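PDB 5J6C: putative reductase from Peptoclostridium difficile, which binds flavin mononucleotide and probably reduces nitro compounds, possibly including the antibiotic metronidazole. Local coordinates for residues A[102-107]-A[174-179]; A[153-158]-A[168-173]. One frame throughout, in Å; residues are numbered along the deposited sequence.

Overall arrangement
After helices 30-34 and 49-60 the chain forms strand 71-76 and then, beyond helix 79-86, strand 102-109, whose residues 102-107 form the first half of contact 1. It runs on through the long helix 116-133, strand 137-142 and helix 154-162, then turns back through residues 163-167 into strand 168-177. That short return is closed by contact 2, which sets the start of the helix against residues 168-173. Further along the same strand, residues 174-176 pair with 102-104 and close the larger loop, so contact 2 is nested inside contact 1. Contact 1 joins the two central strands; contact 2 lays a helix over one face of the sheet.

Contact 1. Residues A[102-107]-A[174-179]; sequences LAIVII and ISIGYS
Ile-104 and Ile-176 meet through their outer methyls, CD1 to CD1 at 3.8 Å, with the two branches crossing at a slant on the sheet face they share with Leu-102 and Ile-174. CG1 of Ile-176 is anti to its carbonyl carbon (chi1 -55°), and CD1 extends from it to lie against both CG1 and CD1 of Ile-104. Leu-102 behaves differently: its side chain runs alongside that of Ile-176, pointing the same way, and CD2 settles 4.1 Å from CB of Ile-176. At the other end of the row, CD1 of Ile-106 presses on CG1 of Ile-174 at 3.5 Å, tighter than usual carbon packing. Helix 116-133 covers this face, with Ile-127 over Ile-104 and Gln-128 against Ile-174.

Beneath the side chains the backbones run antiparallel. Ile-104 and Ile-174 exchange two bonds, and the one from Ile-174 N to Ile-104 O (2.8 Å) is almost straight. Ile-176 N gives a sound bond to Leu-102 O (2.9 Å), whereas the return bond from Leu-102 N to Ile-176 O is weak, bent to 121° at the hydrogen. Between these pairs, Ala-103 and Ser-175 form a non-hydrogen-bonded pair, where CA of Ala-103 makes a CA-H...O contact with Ile-174 O (3.1 Å). Their side chains occupy the reverse face. Ser-175 OG is hydrogen-bonded to Tyr-42 OH, and the side chain of Ser-175 lies about 8 Å from a bound flavin mononucleotide. The arrangement is antiparallel beta pairing of two central strands, with a helix on one face, in the core sheet of the nitroreductase fold, four strands within this chain.

Contact 2. Residues A[153-158]-A[168-173]; sequences EADKYI and YSVECI
Asp-155, in the first turn of helix 154-162, reaches across to strand 168-177 and accepts a hydrogen bond from the backbone N of Val-170. The arrangement is helix-on-sheet packing within the alpha+beta nitroreductase fold, the short helix and strand segments running at 110° to each other. Val-170 N meets Asp-155 OD1 at 2.8 Å, on the anti side of the carboxylate and 34° out of its plane. The same oxygen also touches the valine methyl CG2, so backbone N and side chain of Val-170 both meet OD1.

One turn further along, Ile-158 points at the strand and supplies the apolar part of the contact. Its CG2 lies obliquely across CG2 of Val-170 at 4.1 Å. CG1 swings beside the backbone N (chi1 -66°) and the chain is extended beyond it, which brings CD1 to CD1 of Ile-173, tip to tip at 3.9 Å.

Around this first shell, Val-143 touches both Ile-158 and Val-170, while Val-105 and Ala-103 of the neighbouring strand lie against Val-170 and Ile-173 respectively. Arg-159 makes a salt bridge with OD2 of Asp-155, which probably steadies the carboxylate and would favour its charged form. A water completes the polar side, donating to Asp-155 OD2 at 2.8 Å and to the backbone O of Tyr-168 at 3.1 Å.

Contact 1. Residues A[102-107]-A[174-179]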
ATOM      1  N   LEU A 102       7.648   9.817 -17.368  1.00 20.60           N
ATOM      2  CA  LEU A 102       6.737  10.340 -16.371  1.00 22.15           C
ATOM      3  C   LEU A 102       7.157   9.830 -15.000  1.00 24.04           C
ATOM      4  O   LEU A 102       7.716   8.738 -14.872  1.00 21.20           O
ATOM      5  CB  LEU A 102       5.300   9.921 -16.687  1.00 22.11           C
ATOM      6  CG  LEU A 102       4.206  10.296 -15.692  1.00 22.79           C
ATOM      7  CD1 LEU A 102       4.153  11.812 -15.552  1.00 23.06           C
ATOM      8  CD2 LEU A 102       2.855   9.726 -16.141  1.00 20.65           C
ATOM      9  N   ALA A 103       6.903  10.644 -13.982  1.00 19.81           N
ATOM     10  CA  ALA A 103       7.095  10.228 -12.602  1.00 19.82           C
ATOM     11  C   ALA A 103       6.027  10.904 -11.762  1.00 21.53           C
ATOM     12  O   ALA A 103       5.564  12.002 -12.086  1.00 20.19           O
ATOM     13  CB  ALA A 103       8.493  10.580 -12.077  1.00 18.54           C
ATOM     14  N   ILE A 104       5.609  10.217 -10.704  1.00 19.74           N
ATOM     15  CA  ILE A 104       4.761  10.799  -9.672  1.00 21.49           C
ATOM     16  C   ILE A 104       5.491  10.642  -8.347  1.00 17.59           C
ATOM     17  O   ILE A 104       5.734   9.514  -7.901  1.00 19.29           O
ATOM     18  CB  ILE A 104       3.376  10.141  -9.602  1.00 17.27           C
ATOM     19  CG1 ILE A 104       2.658  10.230 -10.950  1.00 21.00           C
ATOM     20  CG2 ILE A 104       2.547  10.799  -8.500  1.00 15.78           C
ATOM     21  CD1 ILE A 104       1.336   9.544 -10.933  1.00 18.65           C
ATOM     22  N   VAL A 105       5.845  11.764  -7.735  1.00 18.66           N
ATOM     23  CA  VAL A 105       6.446  11.785  -6.405  1.00 21.18           C
ATOM     24  C   VAL A 105       5.312  11.832  -5.391  1.00 22.66           C
ATOM     25  O   VAL A 105       4.460  12.728  -5.456  1.00 22.15           O
ATOM     26  CB  VAL A 105       7.387  12.990  -6.249  1.00 20.93           C
ATOM     27  CG1 VAL A 105       8.058  12.989  -4.869  1.00 16.11           C
ATOM     28  CG2 VAL A 105       8.415  12.978  -7.364  1.00 18.25           C
ATOM     29  N   ILE A 106       5.284  10.860  -4.474  1.00 22.53           N
ATOM     30  CA  ILE A 106       4.274  10.787  -3.418  1.00 22.62           C
ATOM     31  C   ILE A 106       4.856  11.387  -2.140  1.00 21.55           C
ATOM     32  O   ILE A 106       5.800  10.841  -1.552  1.00 17.18           O
ATOM     33  CB  ILE A 106       3.796   9.354  -3.159  1.00 18.47           C
ATOM     34  CG1 ILE A 106       3.067   8.766  -4.367  1.00 23.57           C
ATOM     35  CG2 ILE A 106       2.855   9.351  -1.981  1.00 24.00           C
ATOM     36  CD1 ILE A 106       3.916   7.872  -5.195  1.00 21.18           C
ATOM     37  N   ILE A 107       4.274  12.499  -1.693  1.00 21.82           N
ATOM     38  CA  ILE A 107       4.669  13.157  -0.455  1.00 18.90           C
ATOM     39  C   ILE A 107       3.481  13.117   0.492  1.00 21.42           C
ATOM     40  O   ILE A 107       2.347  12.850   0.092  1.00 24.16           O
ATOM     41  CB  ILE A 107       5.136  14.614  -0.680  1.00 20.56           C
ATOM     42  CG1 ILE A 107       3.950  15.491  -1.098  1.00 20.90           C
ATOM     43  CG2 ILE A 107       6.279  14.664  -1.693  1.00 19.68           C
ATOM     44  CD1 ILE A 107       4.281  16.983  -1.247  1.00 23.97           C
ATOM     45  N   ILE A 174       7.248   7.155  -8.178  1.00 18.99           N
ATOM     46  CA  ILE A 174       6.782   6.141  -9.121  1.00 15.79           C
ATOM     47  C   ILE A 174       7.146   6.626 -10.517  1.00 16.06           C
ATOM     48  O   ILE A 174       6.617   7.643 -10.979  1.00 14.94           O
ATOM     49  CB  ILE A 174       5.274   5.874  -9.016  1.00 16.58           C
ATOM     50  CG1 ILE A 174       4.855   5.542  -7.583  1.00 19.77           C
ATOM     51  CG2 ILE A 174       4.885   4.725  -9.949  1.00 19.10           C
ATOM     52  CD1 ILE A 174       5.372   4.209  -7.087  1.00 19.98           C
ATOM     53  N   SER A 175       8.048   5.915 -11.191  1.00 17.55           N
ATOM     54  CA  SER A 175       8.336   6.183 -12.597  1.00 19.43           C
ATOM     55  C   SER A 175       7.379   5.372 -13.455  1.00 20.96           C
ATOM     56  O   SER A 175       7.093   4.216 -13.146  1.00 19.75           O
ATOM     57  CB  SER A 175       9.776   5.820 -12.955  1.00 22.68           C
ATOM     58  OG  SER A 175       9.937   4.426 -12.971  1.00 26.76           O
ATOM     59  N   ILE A 176       6.872   5.993 -14.517  1.00 20.14           N
ATOM     60  CA  ILE A 176       5.774   5.448 -15.313  1.00 21.15           C
ATOM     61  C   ILE A 176       6.105   5.622 -16.794  1.00 22.72           C
ATOM     62  O   ILE A 176       6.709   6.621 -17.187  1.00 21.82           O
ATOM     63  CB  ILE A 176       4.441   6.149 -14.961  1.00 23.49           C
ATOM     64  CG1 ILE A 176       4.160   6.059 -13.448  1.00 22.83           C
ATOM     65  CG2 ILE A 176       3.265   5.591 -15.793  1.00 22.13           C
ATOM     66  CD1 ILE A 176       2.913   6.815 -13.008  1.00 20.03           C
ATOM     67  N   GLY A 177       5.711   4.657 -17.612  1.00 22.02           N
ATOM     68  CA  GLY A 177       5.895   4.773 -19.046  1.00 22.56           C
ATOM     69  C   GLY A 177       5.630   3.447 -19.720  1.00 24.63           C
ATOM     70  O   GLY A 177       5.347   2.436 -19.066  1.00 20.90           O
ATOM     71  N   TYR A 178       5.714   3.476 -21.054  1.00 22.01           N
ATOM     72  CA  TYR A 178       5.536   2.266 -21.848  1.00 21.07           C
ATOM     73  C   TYR A 178       6.790   1.409 -21.775  1.00 21.86           C
ATOM     74  O   TYR A 178       7.906   1.904 -21.969  1.00 24.04           O
ATOM     75  CB  TYR A 178       5.202   2.614 -23.295  1.00 22.97           C
ATOM     76  CG  TYR A 178       3.806   3.167 -23.438  1.00 24.27           C
ATOM     77  CD1 TYR A 178       3.578   4.542 -23.465  1.00 23.66           C
ATOM     78  CD2 TYR A 178       2.711   2.317 -23.509  1.00 25.15           C
ATOM     79  CE1 TYR A 178       2.289   5.051 -23.579  1.00 25.52           C
ATOM     80  CE2 TYR A 178       1.429   2.811 -23.623  1.00 21.16           C
ATOM     81  CZ  TYR A 178       1.221   4.182 -23.655  1.00 27.36           C
ATOM     82  OH  TYR A 178      -0.063   4.680 -23.772  1.00 24.22           O
ATOM     83  N   SER A 179       6.601   0.126 -21.488  1.00 18.92           N
ATOM     84  CA  SER A 179       7.724  -0.753 -21.200  1.00 23.85           C
ATOM     85  C   SER A 179       8.563  -1.012 -22.446  1.00 24.87           C
ATOM     86  O   SER A 179       8.035  -1.216 -23.543  1.00 21.89           O
ATOM     87  CB  SER A 179       7.226  -2.077 -20.631  1.00 21.45           C
ATOM     88  OG  SER A 179       8.286  -3.022 -20.587  1.00 27.11           O
TER

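Contact 2. Residues A[153-158]-A[168-173]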
ATOM      1  N   GLU A 153      19.816  13.049   3.388  1.00 23.52           N
ATOM      2  CA  GLU A 153      18.667  12.180   3.149  1.00 26.43           C
ATOM      3  C   GLU A 153      18.123  12.371   1.735  1.00 21.30           C
ATOM      4  O   GLU A 153      18.105  13.486   1.205  1.00 21.88           O
ATOM      5  CB  GLU A 153      17.552  12.471   4.147  1.00 21.26           C
ATOM      6  CG  GLU A 153      17.807  12.025   5.567  1.00 30.00           C
ATOM      7  CD  GLU A 153      16.665  12.456   6.484  1.00 40.21           C
ATOM      8  OE1 GLU A 153      16.661  12.065   7.670  1.00 45.58           O
ATOM      9  OE2 GLU A 153      15.769  13.195   6.005  1.00 48.38           O
ATOM     10  N   ALA A 154      17.664  11.280   1.120  1.00 20.53           N
ATOM     11  CA  ALA A 154      17.033  11.414  -0.195  1.00 20.43           C
ATOM     12  C   ALA A 154      15.800  12.309  -0.119  1.00 19.45           C
ATOM     13  O   ALA A 154      15.546  13.114  -1.028  1.00 20.55           O
ATOM     14  CB  ALA A 154      16.674  10.037  -0.768  1.00 22.42           C
ATOM     15  N   ASP A 155      15.027  12.181   0.963  1.00 16.65           N
ATOM     16  CA  ASP A 155      13.899  13.074   1.214  1.00 21.06           C
ATOM     17  C   ASP A 155      14.300  14.542   1.064  1.00 23.24           C
ATOM     18  O   ASP A 155      13.686  15.290   0.298  1.00 24.12           O
ATOM     19  CB  ASP A 155      13.350  12.813   2.619  1.00 22.39           C
ATOM     20  CG  ASP A 155      12.408  13.900   3.087  1.00 24.43           C
ATOM     21  OD1 ASP A 155      11.352  14.056   2.458  1.00 22.55           O
ATOM     22  OD2 ASP A 155      12.712  14.587   4.092  1.00 30.05           O
ATOM     23  N   LYS A 156      15.348  14.956   1.775  1.00 21.65           N
ATOM     24  CA  LYS A 156      15.767  16.357   1.756  1.00 22.95           C
ATOM     25  C   LYS A 156      16.213  16.783   0.363  1.00 21.21           C
ATOM     26  O   LYS A 156      15.882  17.883  -0.097  1.00 21.79           O
ATOM     27  CB  LYS A 156      16.885  16.569   2.782  1.00 21.44           C
ATOM     28  CG  LYS A 156      17.566  17.935   2.716  1.00 21.99           C
ATOM     29  CD  LYS A 156      16.593  19.023   3.125  1.00 25.27           C
ATOM     30  CE  LYS A 156      17.269  20.373   3.278  1.00 27.56           C
ATOM     31  NZ  LYS A 156      16.289  21.415   3.718  1.00 27.43           N
ATOM     32  N   TYR A 157      16.957  15.922  -0.332  1.00 22.75           N
ATOM     33  CA  TYR A 157      17.368  16.238  -1.698  1.00 18.54           C
ATOM     34  C   TYR A 157      16.161  16.509  -2.599  1.00 22.39           C
ATOM     35  O   TYR A 157      16.133  17.503  -3.339  1.00 22.51           O
ATOM     36  CB  TYR A 157      18.217  15.098  -2.249  1.00 17.04           C
ATOM     37  CG  TYR A 157      18.626  15.296  -3.679  1.00 23.31           C
ATOM     38  CD1 TYR A 157      19.730  16.070  -4.005  1.00 21.35           C
ATOM     39  CD2 TYR A 157      17.901  14.712  -4.714  1.00 25.08           C
ATOM     40  CE1 TYR A 157      20.107  16.256  -5.327  1.00 25.07           C
ATOM     41  CE2 TYR A 157      18.270  14.893  -6.043  1.00 23.66           C
ATOM     42  CZ  TYR A 157      19.376  15.664  -6.343  1.00 24.34           C
ATOM     43  OH  TYR A 157      19.736  15.849  -7.665  1.00 23.83           O
ATOM     44  N   ILE A 158      15.137  15.652  -2.526  1.00 19.15           N
ATOM     45  CA  ILE A 158      13.979  15.807  -3.403  1.00 21.97           C
ATOM     46  C   ILE A 158      13.179  17.053  -3.032  1.00 21.50           C
ATOM     47  O   ILE A 158      12.735  17.801  -3.911  1.00 24.23           O
ATOM     48  CB  ILE A 158      13.116  14.528  -3.380  1.00 16.71           C
ATOM     49  CG1 ILE A 158      13.911  13.379  -4.008  1.00 17.38           C
ATOM     50  CG2 ILE A 158      11.815  14.738  -4.151  1.00 20.26           C
ATOM     51  CD1 ILE A 158      13.343  12.002  -3.740  1.00 18.65           C
ATOM     52  N   TYR A 168       6.296  18.375   4.922  1.00 27.02           N
ATOM     53  CA  TYR A 168       6.085  17.199   4.097  1.00 27.85           C
ATOM     54  C   TYR A 168       7.300  16.288   4.134  1.00 25.78           C
ATOM     55  O   TYR A 168       8.443  16.741   4.241  1.00 27.49           O
ATOM     56  CB  TYR A 168       5.805  17.597   2.647  1.00 25.35           C
ATOM     57  CG  TYR A 168       4.555  18.415   2.482  1.00 27.72           C
ATOM     58  CD1 TYR A 168       3.305  17.811   2.506  1.00 23.90           C
ATOM     59  CD2 TYR A 168       4.620  19.794   2.318  1.00 28.38           C
ATOM     60  CE1 TYR A 168       2.161  18.551   2.364  1.00 25.53           C
ATOM     61  CE2 TYR A 168       3.476  20.543   2.171  1.00 26.62           C
ATOM     62  CZ  TYR A 168       2.249  19.912   2.194  1.00 26.61           C
ATOM     63  OH  TYR A 168       1.103  20.639   2.050  1.00 28.05           O
ATOM     64  N   SER A 169       7.037  14.990   4.016  1.00 22.55           N
ATOM     65  CA  SER A 169       8.062  13.980   3.828  1.00 23.70           C
ATOM     66  C   SER A 169       7.821  13.253   2.505  1.00 23.30           C
ATOM     67  O   SER A 169       6.673  13.055   2.098  1.00 22.02           O
ATOM     68  CB  SER A 169       8.054  12.987   4.996  1.00 23.79           C
ATOM     69  OG  SER A 169       9.111  12.062   4.863  1.00 27.82           O
ATOM     70  N   VAL A 170       8.902  12.837   1.844  1.00 22.00           N
ATOM     71  CA  VAL A 170       8.818  12.150   0.557  1.00 19.09           C
ATOM     72  C   VAL A 170       8.851  10.652   0.799  1.00 17.91           C
ATOM     73  O   VAL A 170       9.786  10.133   1.416  1.00 20.15           O
ATOM     74  CB  VAL A 170       9.946  12.571  -0.400  1.00 20.03           C
ATOM     75  CG1 VAL A 170       9.740  11.901  -1.764  1.00 17.30           C
ATOM     76  CG2 VAL A 170       9.985  14.079  -0.549  1.00 19.27           C
ATOM     77  N   GLU A 171       7.823   9.954   0.319  1.00 18.62           N
ATOM     78  CA  GLU A 171       7.718   8.515   0.518  1.00 17.12           C
ATOM     79  C   GLU A 171       8.465   7.749  -0.561  1.00 17.09           C
ATOM     80  O   GLU A 171       9.311   6.902  -0.259  1.00 19.36           O
ATOM     81  CB  GLU A 171       6.243   8.087   0.540  1.00 19.63           C
ATOM     82  CG  GLU A 171       6.046   6.578   0.444  1.00 16.63           C
ATOM     83  CD  GLU A 171       6.745   5.818   1.562  1.00 20.44           C
ATOM     84  OE1 GLU A 171       7.246   4.705   1.315  1.00 21.57           O
ATOM     85  OE2 GLU A 171       6.806   6.336   2.692  1.00 20.22           O
ATOM     86  N   CYS A 172       8.191   8.063  -1.822  1.00 16.42           N
ATOM     87  CA  CYS A 172       8.727   7.309  -2.942  1.00 16.71           C
ATOM     88  C   CYS A 172       8.427   8.079  -4.216  1.00 17.87           C
ATOM     89  O   CYS A 172       7.581   8.982  -4.230  1.00 20.31           O
ATOM     90  CB  CYS A 172       8.105   5.906  -3.012  1.00 17.12           C
ATOM     91  SG  CYS A 172       6.301   5.943  -3.302  1.00 16.14           S
ATOM     92  N   ILE A 173       9.139   7.724  -5.278  1.00 16.00           N
ATOM     93  CA  ILE A 173       8.833   8.171  -6.633  1.00 18.55           C
ATOM     94  C   ILE A 173       8.335   6.970  -7.431  1.00 17.65           C
ATOM     95  O   ILE A 173       8.934   5.887  -7.373  1.00 18.39           O
ATOM     96  CB  ILE A 173      10.064   8.789  -7.314  1.00 17.54           C
ATOM     97  CG1 ILE A 173      10.785   9.748  -6.364  1.00 15.25           C
ATOM     98  CG2 ILE A 173       9.652   9.511  -8.598  1.00 19.48           C
ATOM     99  CD1 ILE A 173      11.856  10.538  -7.040  1.00 16.40           C
TER
HETATM  100  O   HOH W   1      10.683  15.349   5.849  1.00 27.36           O